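PDB 2RE3: proteophosphoglycan from Silicibacter pomeroyi DSS-3, which is of unknown function but belongs to the DUF1285 family, which has a fold of repeated structural motifs and is possibly involved in signal transduction. Local coordinates for residues Gly26-Val30 with His31-Pro35. Residues are numbered along the deposited sequence; the frame is centred on the assembly and turned at random. Where two conformers were deposited one is given.
Sequences GPAPV and HLWNP
The indole of Trp33 folds back beneath the backbone of Pro29 and Val30, one face carrying Pro29 O, which sits 3.9 Å above the plane and over its centre. The backbone N of Val30 lies over the same face, while the methyl of Ala28 meets the ring obliquely, Ala28 CB standing 3.8 Å from Trp33 CH2. A short 3-10 turn, entered through an inverse gamma turn centred on Pro29, bends the loop between helix 15-21 and strand 37-45. With chi1 at -54° setting Trp33 CG anti to its own carbonyl carbon, Pro29 CD packs 3.8 Å from Trp33 CH2, and Val30 CG1 reaches Trp33 CZ3 at 3.9 Å. An alanine at Trp33 would strip away this platform and is likely to leave Ala28 CB, the Pro29 ring and Val30 CG1 without the indole they pack on. Beyond the loop, Trp33 also touches Val81 and Pro83, and a glycerol lies close by. Val30 O accepts from both Lys72 NZ and Trp33 N, the latter at 3.2 Å. The tighter turn bond, Leu32 N to Pro29 O, spans 2.9 Å with an N-H...O angle of 165°, close to straight, its donor 38° out of the carbonyl plane.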
ATOM      1  N   GLY A  26     -12.114 -11.663  -1.152  1.00 40.00           N
ATOM      2  CA  GLY A  26     -10.683 -11.372  -1.312  1.00 36.40           C
ATOM      3  C   GLY A  26     -10.444 -10.344  -2.392  1.00 34.28           C
ATOM      4  O   GLY A  26     -11.409  -9.831  -2.967  1.00 34.68           O
ATOM      5  N   PRO A  27      -9.156 -10.049  -2.688  1.00 33.20           N
ATOM      6  CA  PRO A  27      -8.811  -9.045  -3.710  1.00 29.43           C
ATOM      7  C   PRO A  27      -9.311  -9.476  -5.081  1.00 23.03           C
ATOM      8  O   PRO A  27      -9.071 -10.589  -5.499  1.00 23.41           O
ATOM      9  CB  PRO A  27      -7.275  -8.950  -3.655  1.00 30.79           C
ATOM     10  CG  PRO A  27      -6.791 -10.084  -2.827  1.00 32.89           C
ATOM     11  CD  PRO A  27      -7.957 -10.686  -2.089  1.00 33.60           C
ATOM     12  N   ALA A  28     -10.053  -8.594  -5.725  1.00 20.12           N
ATOM     13  CA  ALA A  28     -10.782  -8.912  -6.929  1.00 21.55           C
ATOM     14  C   ALA A  28      -9.829  -8.806  -8.111  1.00 21.37           C
ATOM     15  O   ALA A  28      -8.853  -8.073  -8.045  1.00 20.24           O
ATOM     16  CB  ALA A  28     -11.993  -7.972  -7.103  1.00 16.57           C
ATOM     17  N   PRO A  29     -10.106  -9.557  -9.187  1.00 20.26           N
ATOM     18  CA  PRO A  29      -9.254  -9.586 -10.383  1.00 18.07           C
ATOM     19  C   PRO A  29      -9.586  -8.426 -11.293  1.00 18.12           C
ATOM     20  O   PRO A  29     -10.027  -8.581 -12.452  1.00 16.47           O
ATOM     21  CB  PRO A  29      -9.602 -10.925 -11.008  1.00 19.49           C
ATOM     22  CG  PRO A  29     -11.108 -11.084 -10.667  1.00 19.90           C
ATOM     23  CD  PRO A  29     -11.261 -10.471  -9.291  1.00 16.97           C
ATOM     24  N   VAL A  30      -9.340  -7.241 -10.759  1.00 20.06           N
ATOM     25  CA  VAL A  30      -9.821  -6.013 -11.359  1.00 19.57           C
ATOM     26  C   VAL A  30      -9.215  -5.736 -12.719  1.00 21.43           C
ATOM     27  O   VAL A  30      -9.787  -4.945 -13.475  1.00 23.77           O
ATOM     28  CB  VAL A  30      -9.587  -4.821 -10.433  1.00 20.71           C
ATOM     29  CG1 VAL A  30     -10.534  -4.927  -9.180  1.00 18.45           C
ATOM     30  CG2 VAL A  30      -8.122  -4.737 -10.053  1.00 17.94           C
ATOM     31  N   HIS A  31      -8.084  -6.370 -13.052  1.00 19.16           N
ATOM     32  CA  HIS A  31      -7.477  -6.138 -14.352  1.00 18.97           C
ATOM     33  C   HIS A  31      -8.080  -6.996 -15.447  1.00 19.44           C
ATOM     34  O   HIS A  31      -7.661  -6.903 -16.597  1.00 17.67           O
ATOM     35  CB  HIS A  31      -5.957  -6.231 -14.292  1.00 21.26           C
ATOM     36  CG  HIS A  31      -5.315  -5.099 -13.525  1.00 23.07           C
ATOM     37  ND1 HIS A  31      -4.887  -3.936 -14.128  1.00 21.94           N
ATOM     38  CD2 HIS A  31      -5.047  -4.953 -12.203  1.00 23.72           C
ATOM     39  CE1 HIS A  31      -4.366  -3.133 -13.213  1.00 23.03           C
ATOM     40  NE2 HIS A  31      -4.464  -3.718 -12.035  1.00 19.62           N
ATOM     41  N   LEU A  32      -9.095  -7.794 -15.109  1.00 20.43           N
ATOM     42  CA  LEU A  32      -9.918  -8.424 -16.135  1.00 21.75           C
ATOM     43  C   LEU A  32     -10.980  -7.464 -16.660  1.00 22.60           C
ATOM     44  O   LEU A  32     -11.539  -7.690 -17.743  1.00 20.57           O
ATOM     45  CB  LEU A  32     -10.623  -9.659 -15.614  1.00 21.12           C
ATOM     46  CG  LEU A  32      -9.794 -10.912 -15.359  1.00 24.64           C
ATOM     47  CD1 LEU A  32     -10.743 -11.942 -14.739  1.00 16.96           C
ATOM     48  CD2 LEU A  32      -9.168 -11.412 -16.641  1.00 16.97           C
ATOM     49  N   TRP A  33     -11.229  -6.386 -15.910  1.00 23.83           N
ATOM     50  CA  TRP A  33     -12.394  -5.546 -16.127  1.00 23.74           C
ATOM     51  C   TRP A  33     -12.047  -4.172 -16.680  1.00 24.72           C
ATOM     52  O   TRP A  33     -11.122  -3.517 -16.206  1.00 23.20           O
ATOM     53  CB  TRP A  33     -13.167  -5.399 -14.820  1.00 24.25           C
ATOM     54  CG  TRP A  33     -13.519  -6.702 -14.191  1.00 24.39           C
ATOM     55  CD1 TRP A  33     -13.777  -7.882 -14.838  1.00 24.74           C
ATOM     56  CD2 TRP A  33     -13.638  -6.980 -12.788  1.00 24.84           C
ATOM     57  NE1 TRP A  33     -14.053  -8.873 -13.925  1.00 26.03           N
ATOM     58  CE2 TRP A  33     -13.976  -8.348 -12.660  1.00 26.67           C
ATOM     59  CE3 TRP A  33     -13.504  -6.210 -11.636  1.00 21.82           C
ATOM     60  CZ2 TRP A  33     -14.168  -8.960 -11.415  1.00 25.06           C
ATOM     61  CZ3 TRP A  33     -13.717  -6.806 -10.415  1.00 23.49           C
ATOM     62  CH2 TRP A  33     -14.049  -8.170 -10.310  1.00 23.59           C
ATOM     63  N   ASN A  34     -12.801  -3.742 -17.687  0.50 25.88           N
ATOM     64  CA  ASN A  34     -12.634  -2.402 -18.265  0.50 25.61           C
ATOM     65  C   ASN A  34     -13.970  -1.765 -18.547  0.50 26.00           C
ATOM     66  O   ASN A  34     -14.319  -1.485 -19.700  0.50 27.15           O
ATOM     67  CB  ASN A  34     -11.761  -2.470 -19.505  0.50 24.62           C
ATOM     68  CG  ASN A  34     -10.352  -2.825 -19.161  0.50 20.90           C
ATOM     69  OD1 ASN A  34      -9.889  -3.926 -19.450  0.50 19.89           O
ATOM     70  ND2 ASN A  34      -9.676  -1.918 -18.479  0.50 13.78           N
ATOM     71  N   PRO A  35     -14.728  -1.535 -17.477  1.00 26.13           N
ATOM     72  CA  PRO A  35     -16.024  -0.901 -17.582  1.00 28.69           C
ATOM     73  C   PRO A  35     -15.865   0.577 -17.894  1.00 29.47           C
ATOM     74  O   PRO A  35     -14.785   1.126 -17.730  1.00 30.24           O
ATOM     75  CB  PRO A  35     -16.607  -1.086 -16.194  1.00 29.02           C
ATOM     76  CG  PRO A  35     -15.383  -1.057 -15.306  1.00 30.53           C
ATOM     77  CD  PRO A  35     -14.398  -1.858 -16.077  1.00 29.08           C
TER